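Local coordinates for G protein alpha subunit (Entamoeba histolytica, PDB 4FID) that binds guanine nucleotide as the alpha subunit of a heterotrimeric G protein and probably acts as a GTPase switch in transmembrane signalling, at residues T20-F29 / A309-M320; R38-N48 / Y134-R145. All coordinates share one frame; numbering follows the deposited sequence.

Contact 1. Residues T20-F29 / A309-M320. With GDP (guanosine-5'-diphosphate), chain C.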
loop_
_atom_site.group_PDB
_atom_site.type_symbol
_atom_site.label_atom_id
_atom_site.label_comp_id
_atom_site.label_asym_id
_atom_site.label_seq_id
_atom_site.Cartn_x
_atom_site.Cartn_y
_atom_site.Cartn_z
ATOM N N THR A 20 2.408 -1.440 4.558
ATOM C CA THR A 20 1.413 -0.731 5.343
ATOM C C THR A 20 0.537 -1.696 6.143
ATOM O O THR A 20 0.167 -1.434 7.284
ATOM C CB THR A 20 0.504 0.077 4.448
ATOM O OG1 THR A 20 1.292 0.979 3.653
ATOM C CG2 THR A 20 -0.510 0.848 5.316
ATOM N N ILE A 21 0.202 -2.826 5.539
ATOM C CA ILE A 21 -0.528 -3.837 6.275
ATOM C C ILE A 21 0.268 -4.303 7.509
ATOM O O ILE A 21 -0.295 -4.482 8.581
ATOM C CB ILE A 21 -0.816 -5.044 5.382
ATOM C CG1 ILE A 21 -1.598 -4.614 4.134
ATOM C CG2 ILE A 21 -1.512 -6.137 6.185
ATOM C CD1 ILE A 21 -3.021 -4.244 4.412
ATOM N N ALA A 22 1.573 -4.513 7.341
ATOM C CA ALA A 22 2.423 -5.006 8.420
ATOM C C ALA A 22 2.566 -4.015 9.583
ATOM O O ALA A 22 2.577 -4.413 10.751
ATOM C CB ALA A 22 3.789 -5.392 7.880
ATOM N N LYS A 23 2.694 -2.734 9.269
ATOM C CA LYS A 23 2.723 -1.716 10.313
ATOM C C LYS A 23 1.367 -1.647 11.019
ATOM O O LYS A 23 1.277 -1.456 12.226
ATOM C CB LYS A 23 3.080 -0.349 9.729
ATOM C CG LYS A 23 4.558 -0.129 9.548
ATOM C CD LYS A 23 4.817 1.094 8.709
ATOM C CE LYS A 23 6.270 1.138 8.256
ATOM N NZ LYS A 23 6.404 1.829 6.939
ATOM N N GLN A 24 0.315 -1.827 10.245
ATOM C CA GLN A 24 -1.030 -1.743 10.769
ATOM C C GLN A 24 -1.306 -2.843 11.786
ATOM O O GLN A 24 -2.021 -2.628 12.763
ATOM C CB GLN A 24 -2.037 -1.805 9.620
ATOM C CG GLN A 24 -3.403 -1.311 9.986
ATOM C CD GLN A 24 -3.435 0.171 10.282
ATOM O OE1 GLN A 24 -3.634 0.994 9.383
ATOM N NE2 GLN A 24 -3.264 0.524 11.556
ATOM N N LEU A 25 -0.732 -4.021 11.563
ATOM C CA LEU A 25 -0.947 -5.156 12.464
ATOM C C LEU A 25 -0.088 -5.003 13.698
ATOM O O LEU A 25 -0.478 -5.441 14.784
ATOM C CB LEU A 25 -0.626 -6.487 11.772
ATOM C CG LEU A 25 -1.552 -6.895 10.622
ATOM C CD1 LEU A 25 -0.973 -8.068 9.850
ATOM C CD2 LEU A 25 -2.937 -7.216 11.155
ATOM N N LYS A 26 1.091 -4.399 13.538
ATOM C CA LYS A 26 1.901 -4.094 14.713
ATOM C C LYS A 26 1.180 -3.063 15.583
ATOM O O LYS A 26 1.207 -3.184 16.811
ATOM C CB LYS A 26 3.314 -3.618 14.362
ATOM C CG LYS A 26 4.340 -3.956 15.437
ATOM C CD LYS A 26 5.668 -3.210 15.257
ATOM C CE LYS A 26 6.659 -3.556 16.389
ATOM N NZ LYS A 26 7.855 -2.670 16.479
ATOM N N ILE A 27 0.533 -2.069 14.961
ATOM C CA ILE A 27 -0.224 -1.083 15.734
ATOM C C ILE A 27 -1.404 -1.753 16.446
ATOM O O ILE A 27 -1.644 -1.517 17.626
ATOM C CB ILE A 27 -0.804 0.110 14.901
ATOM C CG1 ILE A 27 0.272 0.932 14.180
ATOM C CG2 ILE A 27 -1.558 1.025 15.817
ATOM C CD1 ILE A 27 1.384 1.305 15.065
ATOM N N LEU A 28 -2.138 -2.590 15.716
ATOM C CA LEU A 28 -3.384 -3.164 16.224
ATOM C C LEU A 28 -3.181 -4.285 17.224
ATOM O O LEU A 28 -3.977 -4.449 18.137
ATOM C CB LEU A 28 -4.246 -3.696 15.075
ATOM C CG LEU A 28 -4.774 -2.665 14.080
ATOM C CD1 LEU A 28 -5.359 -3.333 12.828
ATOM C CD2 LEU A 28 -5.793 -1.791 14.767
ATOM N N PHE A 29 -2.133 -5.079 17.043
ATOM C CA PHE A 29 -1.973 -6.260 17.870
ATOM C C PHE A 29 -0.599 -6.344 18.525
ATOM O O PHE A 29 -0.456 -6.966 19.572
ATOM C CB PHE A 29 -2.252 -7.528 17.061
ATOM C CG PHE A 29 -3.616 -7.559 16.397
ATOM C CD1 PHE A 29 -4.769 -7.737 17.147
ATOM C CD2 PHE A 29 -3.736 -7.456 15.018
ATOM C CE1 PHE A 29 -6.016 -7.787 16.536
ATOM C CE2 PHE A 29 -4.966 -7.510 14.409
ATOM C CZ PHE A 29 -6.115 -7.671 15.169
ATOM N N ALA A 309 -5.644 -0.580 3.485
ATOM C CA ALA A 309 -4.551 -0.657 4.457
ATOM C C ALA A 309 -4.303 0.603 5.321
ATOM O O ALA A 309 -3.700 0.519 6.387
ATOM C CB ALA A 309 -3.260 -1.079 3.749
ATOM N N THR A 310 -4.740 1.766 4.862
ATOM C CA THR A 310 -4.555 2.984 5.641
ATOM C C THR A 310 -5.710 3.204 6.615
ATOM O O THR A 310 -5.779 4.239 7.267
ATOM C CB THR A 310 -4.429 4.219 4.744
ATOM O OG1 THR A 310 -5.614 4.345 3.954
ATOM C CG2 THR A 310 -3.232 4.080 3.832
ATOM N N ASP A 311 -6.595 2.214 6.716
ATOM C CA ASP A 311 -7.768 2.261 7.589
ATOM C C ASP A 311 -7.700 1.165 8.663
ATOM O O ASP A 311 -8.068 0.012 8.413
ATOM C CB ASP A 311 -9.028 2.100 6.737
ATOM C CG ASP A 311 -10.304 2.071 7.559
ATOM O OD1 ASP A 311 -10.227 1.873 8.793
ATOM O OD2 ASP A 311 -11.385 2.239 6.953
ATOM N N GLY A 312 -7.227 1.538 9.850
ATOM C CA GLY A 312 -6.951 0.595 10.919
ATOM C C GLY A 312 -8.141 -0.270 11.228
ATOM O O GLY A 312 -8.031 -1.486 11.390
ATOM N N SER A 313 -9.290 0.376 11.291
ATOM C CA SER A 313 -10.555 -0.297 11.508
ATOM C C SER A 313 -10.825 -1.397 10.471
ATOM O O SER A 313 -11.194 -2.511 10.833
ATOM C CB SER A 313 -11.678 0.733 11.497
ATOM O OG SER A 313 -12.843 0.194 12.071
ATOM N N ASN A 314 -10.641 -1.079 9.189
ATOM C CA ASN A 314 -10.758 -2.062 8.115
ATOM C C ASN A 314 -9.780 -3.238 8.267
ATOM O O ASN A 314 -10.176 -4.391 8.184
ATOM C CB ASN A 314 -10.556 -1.384 6.753
ATOM C CG ASN A 314 -10.815 -2.326 5.574
ATOM O OD1 ASN A 314 -9.891 -2.748 4.880
ATOM N ND2 ASN A 314 -12.073 -2.649 5.345
ATOM N N ILE A 315 -8.503 -2.962 8.486
ATOM C CA ILE A 315 -7.546 -4.061 8.632
ATOM C C ILE A 315 -7.810 -4.945 9.862
ATOM O O ILE A 315 -7.593 -6.157 9.807
ATOM C CB ILE A 315 -6.082 -3.576 8.648
ATOM C CG1 ILE A 315 -5.713 -2.936 7.313
ATOM C CG2 ILE A 315 -5.151 -4.728 8.974
ATOM C CD1 ILE A 315 -6.139 -3.761 6.105
ATOM N N LYS A 316 -8.277 -4.347 10.962
ATOM C CA LYS A 316 -8.669 -5.127 12.146
ATOM C C LYS A 316 -9.819 -6.087 11.831
ATOM O O LYS A 316 -9.727 -7.283 12.074
ATOM C CB LYS A 316 -9.055 -4.216 13.316
ATOM C CG LYS A 316 -9.102 -4.905 14.692
ATOM C CD LYS A 316 -10.032 -4.171 15.674
ATOM C CE LYS A 316 -9.778 -4.602 17.135
ATOM N NZ LYS A 316 -10.749 -4.034 18.167
ATOM N N ARG A 317 -10.899 -5.565 11.271
ATOM C CA ARG A 317 -12.043 -6.399 10.936
ATOM C C ARG A 317 -11.632 -7.511 9.969
ATOM O O ARG A 317 -11.998 -8.671 10.155
ATOM C CB ARG A 317 -13.186 -5.538 10.388
ATOM C CG ARG A 317 -14.351 -6.288 9.797
ATOM C CD ARG A 317 -15.308 -5.331 9.095
ATOM N NE ARG A 317 -14.631 -4.462 8.126
ATOM C CZ ARG A 317 -15.237 -3.542 7.366
ATOM N NH1 ARG A 317 -16.555 -3.354 7.441
ATOM N NH2 ARG A 317 -14.529 -2.800 6.524
ATOM N N VAL A 318 -10.832 -7.162 8.966
ATOM C CA VAL A 318 -10.429 -8.124 7.946
ATOM C C VAL A 318 -9.444 -9.200 8.419
ATOM O O VAL A 318 -9.570 -10.372 8.064
ATOM C CB VAL A 318 -9.860 -7.430 6.710
ATOM C CG1 VAL A 318 -9.274 -8.455 5.770
ATOM C CG2 VAL A 318 -10.949 -6.647 6.027
ATOM N N PHE A 319 -8.465 -8.822 9.224
ATOM C CA PHE A 319 -7.538 -9.834 9.692
ATOM C C PHE A 319 -8.227 -10.841 10.623
ATOM O O PHE A 319 -7.806 -11.998 10.738
ATOM C CB PHE A 319 -6.314 -9.217 10.353
ATOM C CG PHE A 319 -5.264 -10.218 10.650
ATOM C CD1 PHE A 319 -4.482 -10.732 9.632
ATOM C CD2 PHE A 319 -5.094 -10.699 11.931
ATOM C CE1 PHE A 319 -3.522 -11.692 9.892
ATOM C CE2 PHE A 319 -4.133 -11.657 12.196
ATOM C CZ PHE A 319 -3.347 -12.154 11.170
HETATM N N MSE A 320 -9.299 -10.379 11.263
HETATM C CA MSE A 320 -10.143 -11.188 12.143
HETATM C C MSE A 320 -10.821 -12.348 11.410
HETATM O O MSE A 320 -10.710 -13.506 11.817
HETATM C CB MSE A 320 -11.206 -10.302 12.780
HETATM C CG MSE A 320 -11.432 -10.590 14.239
HETATM SE SE MSE A 320 -10.097 -9.748 15.390
HETATM C CE MSE A 320 -10.630 -7.891 15.128
HETATM P PB GDP C . 5.472 -2.230 -0.069
HETATM O O1B GDP C . 6.552 -1.903 0.931
HETATM O O2B GDP C . 6.094 -2.373 -1.439
HETATM O O3B GDP C . 4.848 -3.537 0.351
HETATM O O3A GDP C . 4.330 -1.072 -0.152
HETATM P PA GDP C . 4.129 0.111 0.949
HETATM O O1A GDP C . 3.450 -0.402 2.202
HETATM O O2A GDP C . 5.450 0.773 1.300
HETATM O "O5'" GDP C . 3.195 1.191 0.184
HETATM C "C5'" GDP C . 3.648 2.537 0.011
HETATM C "C4'" GDP C . 2.500 3.558 0.027
HETATM O "O4'" GDP C . 1.228 2.962 -0.263
HETATM C "C3'" GDP C . 2.368 4.273 1.373
HETATM O "O3'" GDP C . 2.454 5.699 1.173
HETATM C "C2'" GDP C . 1.003 3.858 1.905
HETATM O "O2'" GDP C . 0.394 4.909 2.677
HETATM C "C1'" GDP C . 0.242 3.496 0.626
HETATM N N9 GDP C . -0.885 2.546 0.862
HETATM C C8 GDP C . -0.821 1.237 1.190
HETATM N N7 GDP C . -2.066 0.699 1.316
HETATM C C5 GDP C . -2.957 1.675 1.062
HETATM C C6 GDP C . -4.436 1.810 1.024
HETATM O O6 GDP C . -5.180 0.840 1.263
HETATM N N1 GDP C . -4.963 3.004 0.731
HETATM C C2 GDP C . -4.192 4.075 0.455
HETATM N N2 GDP C . -4.797 5.246 0.153
HETATM N N3 GDP C . -2.835 4.033 0.467
HETATM C C4 GDP C . -2.175 2.885 0.758
#
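In the guanine nucleotide pocket of this Ras-like domain, T20 and A309 meet beside the bound GDP, and the contact runs outward from there between helix 18-28 and helix 312-332. With chi1 at -57°, T20 OG1 sits beside the backbone N and bonds to the alpha-phosphate oxygen O1A of GDP at 2.9 Å, while CG2, anti to that N, lies 3.4 Å from A309 O. The backbone N of T20 reaches the same O1A in a weak bond. On the base side, A309 N makes a weak, bent bond (119° at the hydrogen) to GDP O6 and is also bonded to N236. The A309 methyl sits close to both the purine and the CD1 end of I21.

Beyond the nucleotide the packing turns apolar. The side chain of I315 is a knob in a hole formed by I21, Q24, L25 and L28; its CD1 meets I21 CD1 at 3.6 Å, the two chains crossing nearly at right angles, and its CG2 branch turns to L25 and L28. L25 CD2 also lies over one face of the F319 ring in a CH-pi contact, 4.2 Å from the centroid. L28 CD1 presses on the turn of backbone at G312 O and K316 N. At the far end the F29 ring approaches F319 obliquely, CE2 to CD2 4.0 Å, and its CZ meets K316 CG.

D311 caps the start of the second helix, its OD1 accepting from N314 N at 3.0 Å, met from above the carboxylate plane. The short segments cross at -84° with axes 10.0 Å apart. This is the layout of a G-alpha Ras-like fold, in which the helix after the P-loop packs against the C-terminal helix and the loop leading into the latter borders the guanine.

Contact 2. Residues R38-N48 / Y134-R145. With GDP (guanosine-5'-diphosphate), chain C.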
loop_
_atom_site.group_PDB
_atom_site.type_symbol
_atom_site.label_atom_id
_atom_site.label_comp_id
_atom_site.label_asym_id
_atom_site.label_seq_id
_atom_site.Cartn_x
_atom_site.Cartn_y
_atom_site.Cartn_z
ATOM N N ARG A 38 9.595 5.832 15.908
ATOM C CA ARG A 38 8.894 6.834 15.123
ATOM C C ARG A 38 9.772 8.011 14.681
ATOM O O ARG A 38 9.699 8.453 13.537
ATOM C CB ARG A 38 7.681 7.348 15.906
ATOM C CG ARG A 38 6.472 6.445 15.843
ATOM C CD ARG A 38 5.285 7.140 16.423
ATOM N NE ARG A 38 5.209 6.833 17.831
ATOM C CZ ARG A 38 5.300 7.726 18.803
ATOM N NH1 ARG A 38 5.433 9.013 18.515
ATOM N NH2 ARG A 38 5.244 7.320 20.063
ATOM N N ALA A 39 10.598 8.531 15.583
ATOM C CA ALA A 39 11.373 9.731 15.269
ATOM C C ALA A 39 12.364 9.509 14.135
ATOM O O ALA A 39 12.776 10.460 13.485
ATOM C CB ALA A 39 12.079 10.301 16.527
ATOM N N THR A 40 12.741 8.262 13.882
ATOM C CA THR A 40 13.602 7.964 12.728
ATOM C C THR A 40 12.963 8.313 11.362
ATOM O O THR A 40 13.668 8.465 10.365
ATOM C CB THR A 40 14.012 6.476 12.690
ATOM O OG1 THR A 40 12.942 5.697 12.131
ATOM C CG2 THR A 40 14.344 5.974 14.083
ATOM N N HIS A 41 11.641 8.443 11.312
ATOM C CA HIS A 41 10.983 8.744 10.040
ATOM C C HIS A 41 10.813 10.237 9.719
ATOM O O HIS A 41 10.269 10.591 8.684
ATOM C CB HIS A 41 9.666 7.981 9.934
ATOM C CG HIS A 41 9.829 6.512 10.159
ATOM N ND1 HIS A 41 10.060 5.622 9.131
ATOM C CD2 HIS A 41 9.845 5.779 11.300
ATOM C CE1 HIS A 41 10.185 4.404 9.627
ATOM N NE2 HIS A 41 10.057 4.472 10.942
ATOM N N LYS A 42 11.306 11.099 10.598
ATOM C CA LYS A 42 11.093 12.535 10.471
ATOM C C LYS A 42 11.628 13.092 9.156
ATOM O O LYS A 42 10.981 13.933 8.530
ATOM C CB LYS A 42 11.694 13.298 11.675
ATOM C CG LYS A 42 11.477 14.809 11.655
ATOM C CD LYS A 42 12.133 15.520 12.857
ATOM C CE LYS A 42 12.020 17.064 12.744
ATOM N NZ LYS A 42 12.454 17.819 13.969
ATOM N N SER A 43 12.802 12.645 8.730
ATOM C CA SER A 43 13.434 13.272 7.565
ATOM C C SER A 43 12.762 12.909 6.267
ATOM O O SER A 43 12.590 13.758 5.398
ATOM C CB SER A 43 14.926 12.976 7.490
ATOM O OG SER A 43 15.633 13.928 8.265
ATOM N N SER A 44 12.364 11.653 6.134
ATOM C CA SER A 44 11.765 11.238 4.886
ATOM C C SER A 44 10.368 11.828 4.785
ATOM O O SER A 44 9.935 12.225 3.702
ATOM C CB SER A 44 11.750 9.717 4.733
ATOM O OG SER A 44 10.668 9.161 5.431
ATOM N N ILE A 45 9.666 11.917 5.908
ATOM C CA ILE A 45 8.353 12.554 5.891
ATOM C C ILE A 45 8.477 14.033 5.538
ATOM O O ILE A 45 7.759 14.542 4.666
ATOM C CB ILE A 45 7.621 12.401 7.219
ATOM C CG1 ILE A 45 7.261 10.928 7.438
ATOM C CG2 ILE A 45 6.377 13.297 7.234
ATOM C CD1 ILE A 45 6.761 10.642 8.840
ATOM N N CYS A 46 9.411 14.716 6.186
ATOM C CA CYS A 46 9.620 16.123 5.880
ATOM C C CYS A 46 10.057 16.326 4.424
ATOM O O CYS A 46 9.597 17.240 3.750
ATOM C CB CYS A 46 10.589 16.768 6.880
ATOM S SG CYS A 46 9.879 16.899 8.560
ATOM N N SER A 47 10.923 15.450 3.939
ATOM C CA SER A 47 11.351 15.471 2.547
ATOM C C SER A 47 10.189 15.247 1.553
ATOM O O SER A 47 10.050 15.981 0.558
ATOM C CB SER A 47 12.444 14.419 2.335
ATOM O OG SER A 47 12.912 14.443 1.004
ATOM N N ASN A 48 9.381 14.220 1.813
ATOM C CA ASN A 48 8.205 13.930 0.989
ATOM C C ASN A 48 7.230 15.115 0.862
ATOM O O ASN A 48 6.563 15.258 -0.163
ATOM C CB ASN A 48 7.437 12.728 1.540
ATOM C CG ASN A 48 8.176 11.437 1.372
ATOM O OD1 ASN A 48 9.186 11.386 0.669
ATOM N ND2 ASN A 48 7.688 10.377 2.009
ATOM N N TYR A 134 8.434 18.615 16.019
ATOM C CA TYR A 134 7.574 17.576 15.453
ATOM C C TYR A 134 8.172 16.177 15.536
ATOM O O TYR A 134 9.274 15.935 15.063
ATOM C CB TYR A 134 7.213 17.920 13.990
ATOM C CG TYR A 134 6.777 16.741 13.144
ATOM C CD1 TYR A 134 5.580 16.086 13.405
ATOM C CD2 TYR A 134 7.565 16.280 12.079
ATOM C CE1 TYR A 134 5.177 14.999 12.653
ATOM C CE2 TYR A 134 7.163 15.182 11.298
ATOM C CZ TYR A 134 5.964 14.551 11.602
ATOM O OH TYR A 134 5.515 13.486 10.880
ATOM N N VAL A 135 7.433 15.261 16.150
ATOM C CA VAL A 135 7.771 13.842 16.120
ATOM C C VAL A 135 6.603 13.108 15.449
ATOM O O VAL A 135 5.440 13.314 15.815
ATOM C CB VAL A 135 8.132 13.276 17.547
ATOM C CG1 VAL A 135 7.140 13.727 18.595
ATOM C CG2 VAL A 135 8.234 11.768 17.546
ATOM N N PRO A 136 6.905 12.288 14.424
ATOM C CA PRO A 136 5.868 11.563 13.678
ATOM C C PRO A 136 4.999 10.708 14.582
ATOM O O PRO A 136 5.487 10.132 15.547
ATOM C CB PRO A 136 6.680 10.677 12.724
ATOM C CG PRO A 136 7.922 11.436 12.487
ATOM C CD PRO A 136 8.235 12.083 13.829
ATOM N N THR A 137 3.714 10.637 14.259
ATOM C CA THR A 137 2.784 9.769 14.960
ATOM C C THR A 137 2.656 8.431 14.216
ATOM O O THR A 137 3.105 8.295 13.077
ATOM C CB THR A 137 1.402 10.413 14.991
ATOM O OG1 THR A 137 0.831 10.377 13.668
ATOM C CG2 THR A 137 1.488 11.832 15.460
ATOM N N GLU A 138 2.037 7.441 14.848
ATOM C CA GLU A 138 1.812 6.155 14.187
ATOM C C GLU A 138 0.997 6.329 12.926
ATOM O O GLU A 138 1.173 5.577 11.957
ATOM C CB GLU A 138 1.144 5.159 15.119
ATOM C CG GLU A 138 2.047 4.733 16.284
ATOM C CD GLU A 138 1.408 3.686 17.176
ATOM O OE1 GLU A 138 2.133 2.811 17.684
ATOM O OE2 GLU A 138 0.175 3.731 17.366
ATOM N N GLU A 139 0.133 7.344 12.904
ATOM C CA GLU A 139 -0.702 7.551 11.725
ATOM C C GLU A 139 0.168 8.077 10.554
ATOM O O GLU A 139 0.015 7.653 9.407
ATOM C CB GLU A 139 -1.908 8.440 12.060
ATOM C CG GLU A 139 -3.059 8.417 11.062
ATOM C CD GLU A 139 -3.713 7.044 10.950
ATOM O OE1 GLU A 139 -4.007 6.436 12.003
ATOM O OE2 GLU A 139 -3.934 6.567 9.810
ATOM N N ASP A 140 1.103 8.967 10.848
ATOM C CA ASP A 140 2.061 9.398 9.836
ATOM C C ASP A 140 2.793 8.197 9.245
ATOM O O ASP A 140 2.962 8.106 8.040
ATOM C CB ASP A 140 3.068 10.407 10.423
ATOM C CG ASP A 140 2.395 11.697 10.906
ATOM O OD1 ASP A 140 1.249 11.941 10.467
ATOM O OD2 ASP A 140 2.993 12.456 11.717
ATOM N N LEU A 141 3.234 7.271 10.091
ATOM C CA LEU A 141 3.989 6.119 9.602
ATOM C C LEU A 141 3.141 5.235 8.690
ATOM O O LEU A 141 3.673 4.617 7.758
ATOM C CB LEU A 141 4.534 5.277 10.757
ATOM C CG LEU A 141 5.961 5.469 11.273
ATOM C CD1 LEU A 141 6.288 6.945 11.515
ATOM C CD2 LEU A 141 6.188 4.629 12.552
ATOM N N ILE A 142 1.835 5.158 8.975
ATOM C CA ILE A 142 0.912 4.401 8.141
ATOM C C ILE A 142 0.857 4.996 6.742
ATOM O O ILE A 142 0.872 4.269 5.743
ATOM C CB ILE A 142 -0.533 4.404 8.709
ATOM C CG1 ILE A 142 -0.637 3.545 9.980
ATOM C CG2 ILE A 142 -1.562 3.987 7.613
ATOM C CD1 ILE A 142 -0.208 2.135 9.771
ATOM N N HIS A 143 0.811 6.326 6.672
ATOM C CA HIS A 143 0.585 7.007 5.397
ATOM C C HIS A 143 1.847 7.327 4.624
ATOM O O HIS A 143 1.792 7.625 3.430
ATOM C CB HIS A 143 -0.200 8.298 5.600
ATOM C CG HIS A 143 -1.638 8.076 5.901
ATOM N ND1 HIS A 143 -2.111 7.896 7.186
ATOM C CD2 HIS A 143 -2.716 8.011 5.087
ATOM C CE1 HIS A 143 -3.422 7.724 7.148
ATOM N NE2 HIS A 143 -3.812 7.793 5.888
ATOM N N ASN A 144 2.985 7.291 5.288
ATOM C CA ASN A 144 4.194 7.682 4.593
ATOM C C ASN A 144 4.783 6.570 3.757
ATOM O O ASN A 144 4.716 5.397 4.109
ATOM C CB ASN A 144 5.242 8.232 5.536
ATOM C CG ASN A 144 6.325 8.972 4.796
ATOM O OD1 ASN A 144 6.023 9.882 4.024
ATOM N ND2 ASN A 144 7.598 8.584 5.008
ATOM N N ARG A 145 5.374 6.957 2.637
ATOM C CA ARG A 145 6.030 6.006 1.764
ATOM C C ARG A 145 7.424 5.645 2.285
ATOM O O ARG A 145 8.261 6.526 2.497
ATOM C CB ARG A 145 6.091 6.588 0.350
ATOM C CG ARG A 145 4.768 7.223 -0.074
ATOM C CD ARG A 145 4.481 7.024 -1.556
ATOM N NE ARG A 145 3.514 5.960 -1.832
ATOM C CZ ARG A 145 3.277 5.471 -3.048
ATOM N NH1 ARG A 145 3.943 5.947 -4.094
ATOM N NH2 ARG A 145 2.387 4.500 -3.222
HETATM P PB GDP C . 5.472 -2.230 -0.069
HETATM O O1B GDP C . 6.552 -1.903 0.931
HETATM O O2B GDP C . 6.094 -2.373 -1.439
HETATM O O3B GDP C . 4.848 -3.537 0.351
HETATM O O3A GDP C . 4.330 -1.072 -0.152
HETATM P PA GDP C . 4.129 0.111 0.949
HETATM O O1A GDP C . 3.450 -0.402 2.202
HETATM O O2A GDP C . 5.450 0.773 1.300
HETATM O "O5'" GDP C . 3.195 1.191 0.184
HETATM C "C5'" GDP C . 3.648 2.537 0.011
HETATM C "C4'" GDP C . 2.500 3.558 0.027
HETATM O "O4'" GDP C . 1.228 2.962 -0.263
HETATM C "C3'" GDP C . 2.368 4.273 1.373
HETATM O "O3'" GDP C . 2.454 5.699 1.173
HETATM C "C2'" GDP C . 1.003 3.858 1.905
HETATM O "O2'" GDP C . 0.394 4.909 2.677
HETATM C "C1'" GDP C . 0.242 3.496 0.626
HETATM N N9 GDP C . -0.885 2.546 0.862
HETATM C C8 GDP C . -0.821 1.237 1.190
HETATM N N7 GDP C . -2.066 0.699 1.316
HETATM C C5 GDP C . -2.957 1.675 1.062
HETATM C C6 GDP C . -4.436 1.810 1.024
HETATM O O6 GDP C . -5.180 0.840 1.263
HETATM N N1 GDP C . -4.963 3.004 0.731
HETATM C C2 GDP C . -4.192 4.075 0.455
HETATM N N2 GDP C . -4.797 5.246 0.153
HETATM N N3 GDP C . -2.835 4.033 0.467
HETATM C C4 GDP C . -2.175 2.885 0.758
#
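R38 and P136 supply the straightest polar bond between the segments. R38 NH1 donates to P136 O at 3.2 Å with an N-H...O angle of 175°; the oxygen lies at the edge of the guanidinium, in its plane, and the donor lies in the carbonyl plane. A bend at chi3 (-91°) turns the guanidinium back onto this carbonyl, while NE is bonded to F33 O. The other polar link centres on the N144 amide. Its OD1 accepts from N48 ND2 at 2.7 Å, the two side chains arriving from opposite directions with their amide planes 39° apart, and its ND2 gives a weak bond to S44 OG. Both ends of the amide thus face helix 42-62, which probably limits its rotation.

Helix 138-143 corresponds to the last helix of the all-helical domain of G-alpha proteins, packed here against the start of its long first helix, 42-62; N144 and R145 then lead back to the nucleotide. At the N-terminus of helix 138-143, T137 and D140 form a capping box: T137 OG1 accepts from D140 N, and D140 OD2 from T137 N at 3.2 Å. Y134 OH donates to the same OD2 from the opposite face of the carboxylate, R128 adds a salt bridge to OD2 and Y121 OH bonds to OD1, so both carboxylate oxygens are held.

Apolar and aromatic contacts lie between these bonds. L141 lies over one face of the H41 ring, CG 4.2 Å from its centroid, and its CD2 meets R38 CG. I45 CD1 reaches P136 CB at 3.9 Å, close to Y134 OH, and I45 CG1 packs beside the N144 amide. C46 SG makes an oblique sulfur-aromatic contact with the Y134 ring, 5.3 Å from its centroid.

Toward the ligand, R145 NE donates to the ribose O3' of GDP at 3.2 Å, although this arginine is poorly ordered.

How the contacts relate
Both contacts border the same GDP, from different sides: contact 1 through the alpha-phosphate and guanine, contact 2 through the ribose. Their centres lie 18 Å apart, yet they touch directly. I142 packs on both segments of contact 1, its O 3.7 Å from T20 CG2 and its CG2 3.7 Å from T310 CA; further out, I27 CD1 packs against E138. Helix 138-143 therefore lies between helix 42-62 and helix 18-28. Along the chain, both segments of contact 2 fall between those of contact 1, and helix 35-39 follows directly on helix 18-28. Contact 1 belongs to the Ras-like domain, whereas contact 2 lies where the helical domain joins it.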